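PDB 2YJP: putative ABC transporter, periplasmic binding protein, amino acid from Neisseria gonorrhoeae, which probably serves as the periplasmic receptor of an ABC transporter, binding L-cysteine and presenting it to the membrane complex for uptake. Local coordinates for residues L189-D192 with E196-D199; V144-V149 with G172-A177; K52-I57 with K117-L122. The protein carries 1 engineered substitution. All coordinates share one frame; numbering follows the deposited sequence.

Contact 1: L189-D192 with E196-D199. With ZN (zinc ion), chain G; ZN (zinc ion), chain J.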
loop_
_atom_site.group_PDB
_atom_site.type_symbol
_atom_site.label_atom_id
_atom_site.label_comp_id
_atom_site.label_asym_id
_atom_site.label_seq_id
_atom_site.Cartn_x
_atom_site.Cartn_y
_atom_site.Cartn_z
ATOM N N LEU A 189 7.075 18.531 1.506
ATOM C CA LEU A 189 5.888 18.988 0.804
ATOM C C LEU A 189 4.984 17.775 0.564
ATOM O O LEU A 189 5.363 16.815 -0.077
ATOM C CB LEU A 189 6.264 19.636 -0.523
ATOM C CG LEU A 189 5.124 20.231 -1.350
ATOM C CD1 LEU A 189 4.531 21.381 -0.684
ATOM C CD2 LEU A 189 5.626 20.871 -2.563
ATOM N N LYS A 190 3.768 17.845 1.092
ATOM C CA LYS A 190 2.874 16.688 1.147
ATOM C C LYS A 190 1.648 16.874 0.216
ATOM O O LYS A 190 1.108 17.958 0.094
ATOM C CB LYS A 190 2.434 16.437 2.589
ATOM C CG LYS A 190 3.515 16.652 3.607
ATOM C CD LYS A 190 3.133 16.109 4.981
ATOM C CE LYS A 190 4.185 16.531 6.022
ATOM N NZ LYS A 190 4.001 15.943 7.390
ATOM N N PHE A 191 1.237 15.802 -0.460
ATOM C CA PHE A 191 0.057 15.845 -1.310
ATOM C C PHE A 191 -0.819 14.677 -0.903
ATOM O O PHE A 191 -0.286 13.608 -0.558
ATOM C CB PHE A 191 0.491 15.679 -2.767
ATOM C CG PHE A 191 1.246 16.861 -3.309
ATOM C CD1 PHE A 191 0.562 17.957 -3.874
ATOM C CD2 PHE A 191 2.624 16.901 -3.221
ATOM C CE1 PHE A 191 1.272 19.072 -4.346
ATOM C CE2 PHE A 191 3.346 18.017 -3.680
ATOM C CZ PHE A 191 2.686 19.078 -4.245
ATOM N N ASP A 192 -2.131 14.853 -0.921
ATOM C CA ASP A 192 -3.115 13.779 -0.554
ATOM C C ASP A 192 -2.989 12.485 -1.388
ATOM O O ASP A 192 -3.057 11.400 -0.851
ATOM C CB ASP A 192 -4.546 14.306 -0.680
ATOM C CG ASP A 192 -4.928 15.302 0.443
ATOM O OD1 ASP A 192 -4.051 15.585 1.254
ATOM O OD2 ASP A 192 -6.111 15.785 0.562
ATOM N N GLU A 196 -0.778 13.212 -7.677
ATOM C CA GLU A 196 -0.282 14.568 -7.384
ATOM C C GLU A 196 1.176 14.548 -6.963
ATOM O O GLU A 196 1.974 15.379 -7.445
ATOM C CB GLU A 196 -1.044 15.268 -6.264
ATOM C CG GLU A 196 -2.460 15.657 -6.529
ATOM C CD GLU A 196 -3.133 16.130 -5.204
ATOM O OE1 GLU A 196 -3.018 15.423 -4.119
ATOM O OE2 GLU A 196 -3.788 17.217 -5.251
ATOM N N THR A 197 1.522 13.621 -6.075
ATOM C CA THR A 197 2.870 13.596 -5.504
ATOM C C THR A 197 3.950 13.333 -6.585
ATOM O O THR A 197 4.962 14.036 -6.675
ATOM C CB THR A 197 2.964 12.551 -4.387
ATOM O OG1 THR A 197 1.906 12.782 -3.446
ATOM C CG2 THR A 197 4.319 12.663 -3.658
ATOM N N PHE A 198 3.703 12.359 -7.432
ATOM C CA PHE A 198 4.643 12.064 -8.472
ATOM C C PHE A 198 4.625 13.164 -9.571
ATOM O O PHE A 198 5.674 13.491 -10.097
ATOM C CB PHE A 198 4.392 10.695 -9.051
ATOM C CG PHE A 198 4.793 9.597 -8.162
ATOM C CD1 PHE A 198 6.124 9.121 -8.150
ATOM C CD2 PHE A 198 3.859 8.998 -7.305
ATOM C CE1 PHE A 198 6.507 8.091 -7.325
ATOM C CE2 PHE A 198 4.254 7.929 -6.472
ATOM C CZ PHE A 198 5.564 7.458 -6.500
ATOM N N ASP A 199 3.449 13.715 -9.894
ATOM C CA ASP A 199 3.379 14.876 -10.768
ATOM C C ASP A 199 4.212 16.023 -10.181
ATOM O O ASP A 199 4.876 16.725 -10.913
ATOM C CB ASP A 199 1.941 15.393 -11.039
ATOM C CG ASP A 199 1.125 14.493 -12.000
ATOM O OD1 ASP A 199 1.719 13.682 -12.776
ATOM O OD2 ASP A 199 -0.146 14.604 -11.998
HETATM ZN ZN ZN G . -7.579 14.580 -0.055
HETATM ZN ZN ZN J . -4.540 18.115 -3.705
HETATM O O HOH W 1 -3.280 17.568 -1.700
HETATM O O HOH W 2 -4.116 20.434 -4.433
#
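With chi1 at -70° in F191 and -68° in E196, each side chain sets CG anti to its own carbonyl carbon; the backbone sets F191 CB against the helix start, and these torsions lay the phenylalanine ring along the first turn and send the glutamate chain past it. This is the strand-to-helix half of a beta-alpha-beta crossover: strand 187-191 leads through helix 194-202 to strand 208-212, and both strands lie parallel to strand 166-170 between them. The phenylalanine suits the strand end because its flat ring can fill the angle between strand and helix. E196 CB rests 3.9 Å from F191 CD1, E196 O lies over one ring face, and T197 CA approaches obliquely, 4.0 Å from F191 CD2. T197 OG1 sits 3.3 Å from F191 CB, but its hydrogen bond goes to Q193 O, one helical turn back.

E196 is long enough to serve two tasks. OE1 accepts from Q193 N at the start of the helix, while OE2 holds a zinc ion at 1.9 Å, the carboxylate plane standing 68° from the ring. D192 OD2 binds a second zinc, shared with E105 OE1. The two segments also meet through one water, which ligates the zinc of E196 at 2.4 Å and accepts from D192 N at 3.0 Å.

Contact 2: V144-V149 with G172-A177. With CYS (cysteine), chain D.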
loop_
_atom_site.group_PDB
_atom_site.type_symbol
_atom_site.label_atom_id
_atom_site.label_comp_id
_atom_site.label_asym_id
_atom_site.label_seq_id
_atom_site.Cartn_x
_atom_site.Cartn_y
_atom_site.Cartn_z
ATOM N N VAL A 144 7.800 -4.484 2.907
ATOM C CA VAL A 144 8.323 -3.412 2.146
ATOM C C VAL A 144 9.183 -2.474 3.020
ATOM O O VAL A 144 8.969 -2.304 4.208
ATOM C CB VAL A 144 7.130 -2.673 1.362
ATOM C CG1 VAL A 144 6.542 -1.620 2.072
ATOM C CG2 VAL A 144 7.641 -1.980 0.230
ATOM N N ALA A 145 10.181 -1.878 2.395
ATOM C CA ALA A 145 11.041 -0.890 3.011
ATOM C C ALA A 145 10.779 0.416 2.254
ATOM O O ALA A 145 10.238 0.381 1.138
ATOM C CB ALA A 145 12.498 -1.312 2.857
ATOM N N LEU A 146 11.151 1.542 2.843
ATOM C CA LEU A 146 11.121 2.805 2.168
ATOM C C LEU A 146 12.352 3.034 1.299
ATOM O O LEU A 146 13.459 2.507 1.552
ATOM C CB LEU A 146 10.968 3.954 3.184
ATOM C CG LEU A 146 9.713 3.882 4.113
ATOM C CD1 LEU A 146 9.766 4.964 5.204
ATOM C CD2 LEU A 146 8.419 3.894 3.251
ATOM N N GLY A 147 12.174 3.869 0.279
ATOM C CA GLY A 147 13.281 4.279 -0.573
ATOM C C GLY A 147 13.077 5.708 -0.984
ATOM O O GLY A 147 12.108 6.330 -0.623
ATOM N N VAL A 148 14.040 6.267 -1.694
ATOM C CA VAL A 148 13.894 7.652 -2.179
ATOM C C VAL A 148 14.193 7.723 -3.671
ATOM O O VAL A 148 15.225 7.186 -4.103
ATOM C CB VAL A 148 14.877 8.593 -1.425
ATOM C CG1 VAL A 148 14.727 10.048 -1.968
ATOM C CG2 VAL A 148 14.611 8.497 0.059
ATOM N N VAL A 149 13.306 8.387 -4.448
ATOM C CA VAL A 149 13.533 8.520 -5.890
ATOM C C VAL A 149 13.847 9.982 -6.244
ATOM O O VAL A 149 13.287 10.916 -5.603
ATOM C CB VAL A 149 12.386 7.983 -6.725
ATOM C CG1 VAL A 149 11.046 8.879 -6.613
ATOM C CG2 VAL A 149 12.828 7.805 -8.182
ATOM N N GLY A 172 0.350 11.070 4.914
ATOM C CA GLY A 172 -0.227 10.021 5.760
ATOM C C GLY A 172 0.427 8.644 5.488
ATOM O O GLY A 172 -0.111 7.631 5.870
ATOM N N THR A 173 1.541 8.634 4.739
ATOM C CA THR A 173 2.259 7.414 4.496
ATOM C C THR A 173 3.353 7.186 5.549
ATOM O O THR A 173 3.694 8.070 6.348
ATOM C CB THR A 173 2.919 7.383 3.076
ATOM O OG1 THR A 173 3.809 8.489 2.900
ATOM C CG2 THR A 173 1.855 7.357 1.950
ATOM N N THR A 174 3.909 5.980 5.539
ATOM C CA THR A 174 5.049 5.666 6.417
ATOM C C THR A 174 6.240 6.528 6.020
ATOM O O THR A 174 6.979 6.943 6.898
ATOM C CB THR A 174 5.446 4.210 6.353
ATOM O OG1 THR A 174 5.443 3.816 4.981
ATOM C CG2 THR A 174 4.436 3.294 7.194
ATOM N N ALA A 175 6.394 6.878 4.732
ATOM C CA ALA A 175 7.508 7.814 4.407
ATOM C C ALA A 175 7.336 9.179 5.070
ATOM O O ALA A 175 8.315 9.738 5.584
ATOM C CB ALA A 175 7.741 7.961 2.931
ATOM N N ASP A 176 6.100 9.709 5.023
ATOM C CA ASP A 176 5.735 10.949 5.724
ATOM C C ASP A 176 6.067 10.799 7.207
ATOM O O ASP A 176 6.741 11.655 7.779
ATOM C CB ASP A 176 4.216 11.178 5.518
ATOM C CG ASP A 176 3.692 12.427 6.186
ATOM O OD1 ASP A 176 4.468 13.241 6.772
ATOM O OD2 ASP A 176 2.453 12.579 6.124
ATOM N N ALA A 177 5.629 9.700 7.833
ATOM C CA ALA A 177 5.866 9.527 9.281
ATOM C C ALA A 177 7.385 9.366 9.622
ATOM O O ALA A 177 7.920 9.956 10.560
ATOM C CB ALA A 177 5.088 8.335 9.820
HETATM N N CYS D . 2.410 1.046 2.651
HETATM C CA CYS D . 2.728 2.431 3.069
HETATM C C CYS D . 1.764 2.875 4.171
HETATM O O CYS D . 0.909 2.050 4.616
HETATM C CB CYS D . 2.619 3.413 1.910
HETATM S SG CYS D . 1.018 3.430 1.084
HETATM O OXT CYS D . 1.859 4.025 4.610
#
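A threonine hydroxyl laid against a leucine methyl is the odd feature here: T174 OG1 approaches L146 CD2 to 3.4 Å, a polar oxygen facing a purely apolar branch. Chi1 of T174, 44°, places OG1 between the backbone N and the carbonyl carbon, from where it reaches both the leucine and the bound cysteine, whose CA is 3.6 Å away. The other branch, CG2, lies 3.7 Å from the ligand OXT, so a single threonine lines the pocket with both its branches. L146 divides its own methyls in turn. CD1 touches A175 CA at 3.7 Å, and CD2 meets A175 CB at 4.1 Å; alanine suits this spot because its small side chain lets the leucine come close to the helix backbone.

The helix start is built to receive a carboxylate. T174 N donates to the ligand OXT at 3.0 Å with an angle of 142°, and the helix N-terminus pointing at the carboxylate would probably add a favourable electrostatic contribution. T173 is the N-cap, its OG1 accepting a weak bond from D176 N and also hydrogen-bonded to N170 O. D176 OD2 reaches back to take the N-H of G172, the residue before the cap, at 2.9 Å on its anti lone pair, almost straight at 175°, and thereby ties the loop down. R109 and R131 also hold the cysteine, as does D212. Such a helix N-terminus beside the ligand is consistent with the type II periplasmic binding fold.

L146 lies on strand 142-151, which pairs antiparallel with strands 208-212, 226-230 and 237-244, and its side chain also touches L233 and D212. D212, from strand 208-212, meets T174 as well, and so links the strand to the beginning of helix 174-182.

Contact 3: K52-I57 with K117-L122. With ZN (zinc ion), chain I.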
loop_
_atom_site.group_PDB
_atom_site.type_symbol
_atom_site.label_atom_id
_atom_site.label_comp_id
_atom_site.label_asym_id
_atom_site.label_seq_id
_atom_site.Cartn_x
_atom_site.Cartn_y
_atom_site.Cartn_z
ATOM N N LYS A 52 -22.344 -11.049 5.590
ATOM C CA LYS A 52 -23.032 -12.064 4.766
ATOM C C LYS A 52 -24.447 -11.557 4.521
ATOM O O LYS A 52 -24.979 -11.733 3.443
ATOM C CB LYS A 52 -23.018 -13.474 5.399
ATOM C CG LYS A 52 -21.627 -14.153 5.362
ATOM C CD LYS A 52 -21.667 -15.570 5.900
ATOM C CE LYS A 52 -20.613 -16.452 5.217
ATOM N NZ LYS A 52 -20.421 -17.728 5.979
ATOM N N GLU A 53 -25.007 -10.841 5.501
ATOM C CA GLU A 53 -26.386 -10.391 5.429
ATOM C C GLU A 53 -26.556 -9.273 4.410
ATOM O O GLU A 53 -27.503 -9.242 3.642
ATOM C CB GLU A 53 -26.854 -9.911 6.789
ATOM C CG GLU A 53 -28.279 -9.423 6.812
ATOM C CD GLU A 53 -28.839 -9.476 8.202
ATOM O OE1 GLU A 53 -28.322 -8.770 9.102
ATOM O OE2 GLU A 53 -29.783 -10.254 8.412
ATOM N N LYS A 54 -25.627 -8.339 4.422
ATOM C CA LYS A 54 -25.606 -7.337 3.374
ATOM C C LYS A 54 -25.307 -7.870 1.977
ATOM O O LYS A 54 -25.694 -7.232 1.021
ATOM C CB LYS A 54 -24.608 -6.236 3.704
ATOM C CG LYS A 54 -25.074 -5.314 4.861
ATOM C CD LYS A 54 -24.014 -4.264 5.204
ATOM C CE LYS A 54 -23.194 -4.724 6.418
ATOM N NZ LYS A 54 -21.739 -4.205 6.485
ATOM N N GLY A 55 -24.614 -9.005 1.842
ATOM C CA GLY A 55 -24.311 -9.549 0.518
ATOM C C GLY A 55 -23.181 -8.856 -0.241
ATOM O O GLY A 55 -22.943 -9.148 -1.434
ATOM N N VAL A 56 -22.467 -7.945 0.431
ATOM C CA VAL A 56 -21.400 -7.179 -0.184
ATOM C C VAL A 56 -20.402 -6.754 0.904
ATOM O O VAL A 56 -20.797 -6.392 2.025
ATOM C CB VAL A 56 -21.968 -5.909 -0.948
ATOM C CG1 VAL A 56 -22.630 -4.947 0.003
ATOM C CG2 VAL A 56 -20.889 -5.166 -1.719
ATOM N N ILE A 57 -19.110 -6.816 0.584
ATOM C CA ILE A 57 -18.109 -6.351 1.514
ATOM C C ILE A 57 -17.521 -5.049 1.000
ATOM O O ILE A 57 -17.104 -4.945 -0.172
ATOM C CB ILE A 57 -17.049 -7.409 1.809
ATOM C CG1 ILE A 57 -16.087 -6.933 2.946
ATOM C CG2 ILE A 57 -16.323 -7.822 0.500
ATOM C CD1 ILE A 57 -15.177 -8.052 3.522
ATOM N N LYS A 117 -17.004 3.261 7.342
ATOM C CA LYS A 117 -17.166 3.519 5.893
ATOM C C LYS A 117 -16.739 2.327 5.040
ATOM O O LYS A 117 -17.313 2.072 3.964
ATOM C CB LYS A 117 -16.445 4.788 5.431
ATOM C CG LYS A 117 -16.816 5.193 4.013
ATOM C CD LYS A 117 -16.243 6.589 3.629
ATOM N N VAL A 118 -15.740 1.606 5.526
ATOM C CA VAL A 118 -15.386 0.308 4.977
ATOM C C VAL A 118 -15.287 -0.769 6.049
ATOM O O VAL A 118 -15.115 -0.485 7.239
ATOM C CB VAL A 118 -14.017 0.340 4.189
ATOM C CG1 VAL A 118 -14.006 1.452 3.142
ATOM C CG2 VAL A 118 -12.793 0.427 5.164
ATOM N N ASP A 119 -15.385 -2.025 5.602
ATOM C CA ASP A 119 -15.334 -3.176 6.501
ATOM C C ASP A 119 -13.889 -3.633 6.743
ATOM O O ASP A 119 -13.563 -4.215 7.778
ATOM C CB ASP A 119 -16.133 -4.317 5.905
ATOM C CG ASP A 119 -17.598 -3.955 5.675
ATOM O OD1 ASP A 119 -18.237 -3.408 6.593
ATOM O OD2 ASP A 119 -18.114 -4.242 4.580
ATOM N N LEU A 120 -13.021 -3.300 5.795
ATOM C CA LEU A 120 -11.716 -3.849 5.707
ATOM C C LEU A 120 -10.861 -2.891 4.878
ATOM O O LEU A 120 -11.343 -2.290 3.911
ATOM C CB LEU A 120 -11.795 -5.217 5.033
ATOM C CG LEU A 120 -10.482 -5.909 4.738
ATOM C CD1 LEU A 120 -9.875 -6.459 5.930
ATOM C CD2 LEU A 120 -10.732 -7.123 3.963
ATOM N N ILE A 121 -9.600 -2.743 5.281
ATOM C CA ILE A 121 -8.649 -1.931 4.514
ATOM C C ILE A 121 -7.687 -2.870 3.868
ATOM O O ILE A 121 -7.054 -3.676 4.573
ATOM C CB ILE A 121 -7.845 -0.947 5.382
ATOM C CG1 ILE A 121 -8.775 0.150 5.888
ATOM C CG2 ILE A 121 -6.584 -0.435 4.610
ATOM C CD1 ILE A 121 -9.314 1.092 4.755
ATOM N N LEU A 122 -7.597 -2.773 2.533
ATOM C CA LEU A 122 -6.541 -3.448 1.781
ATOM C C LEU A 122 -5.864 -2.376 0.920
ATOM O O LEU A 122 -5.470 -2.649 -0.225
ATOM C CB LEU A 122 -7.140 -4.572 0.938
ATOM C CG LEU A 122 -7.263 -5.907 1.719
ATOM C CD1 LEU A 122 -8.002 -6.968 0.998
ATOM C CD2 LEU A 122 -5.848 -6.469 2.152
HETATM ZN ZN ZN I . -30.332 -7.574 9.919
#
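Ionic contact comes first: K54 NZ faces D119 OD1 at 3.6 Å, a long salt bridge in which the two side chains arrive from opposite directions. The lysine chain bends at chi3, -98°, which turns its end toward the aspartate, and an exposed helix terminus suits a residue that can stretch across a gap while its ammonium group stays near solvent.

Van der Waals contact joins D119 to I57. I57 CG1, anti to the backbone N (chi1 -173°), lies 3.9 Å from D119 CB, and D119 OD2 approaches I57 C to 3.7 Å. The carboxylate thus lies beside the beginning of the strand, where its chief polar partner lies: R58 N donates to OD2. Aspartate is short enough to receive that backbone N-H while OD1 still faces K54, so its two oxygens serve different partners.

The chain turns at G55, which leaves helical geometry with a positive phi of 77°, a region glycine enters easily. It carries the chain out of helix 48-54 and into strand 57-61. The contact thereby joins the helix end and the start of this strand to the loop before strand 120-121, in the lobe built on the parallel sheet, consistent with the type II periplasmic binding fold.

Strand 57-61 is the middle one of that sheet, between strands 99-103 and 120-121. I57 packs on L93 and L120 on L88, both of helix 80-93, while V118 and I121 meet V113 of helix 109-114; L120 also touches P241 and V243 of strand 237-244.

How the contacts relate
Contact 2 is the buried one, a leucine-to-helix packing beside the ligand pocket, whereas contacts 1 and 3 are only partly buried and bring charged groups into play, carboxylates on zinc in contact 1 and a lysine-aspartate pair in contact 3. Contacts 1 and 2 reach the same mixed sheet through consecutive elements, helix 174-182 and strand 187-191, and they touch directly where K190 NZ forms a salt bridge with D176 OD1 at 2.8 Å. Contact 3 belongs to the separate parallel sheet, across the chain's centre from contact 2, their centres about 28 Å apart. Their chemistry follows: apolar branches and helix-start N-H groups near the cysteine, metal-bound carboxylates at the crossover, and a long salt bridge at the outer end of contact 3.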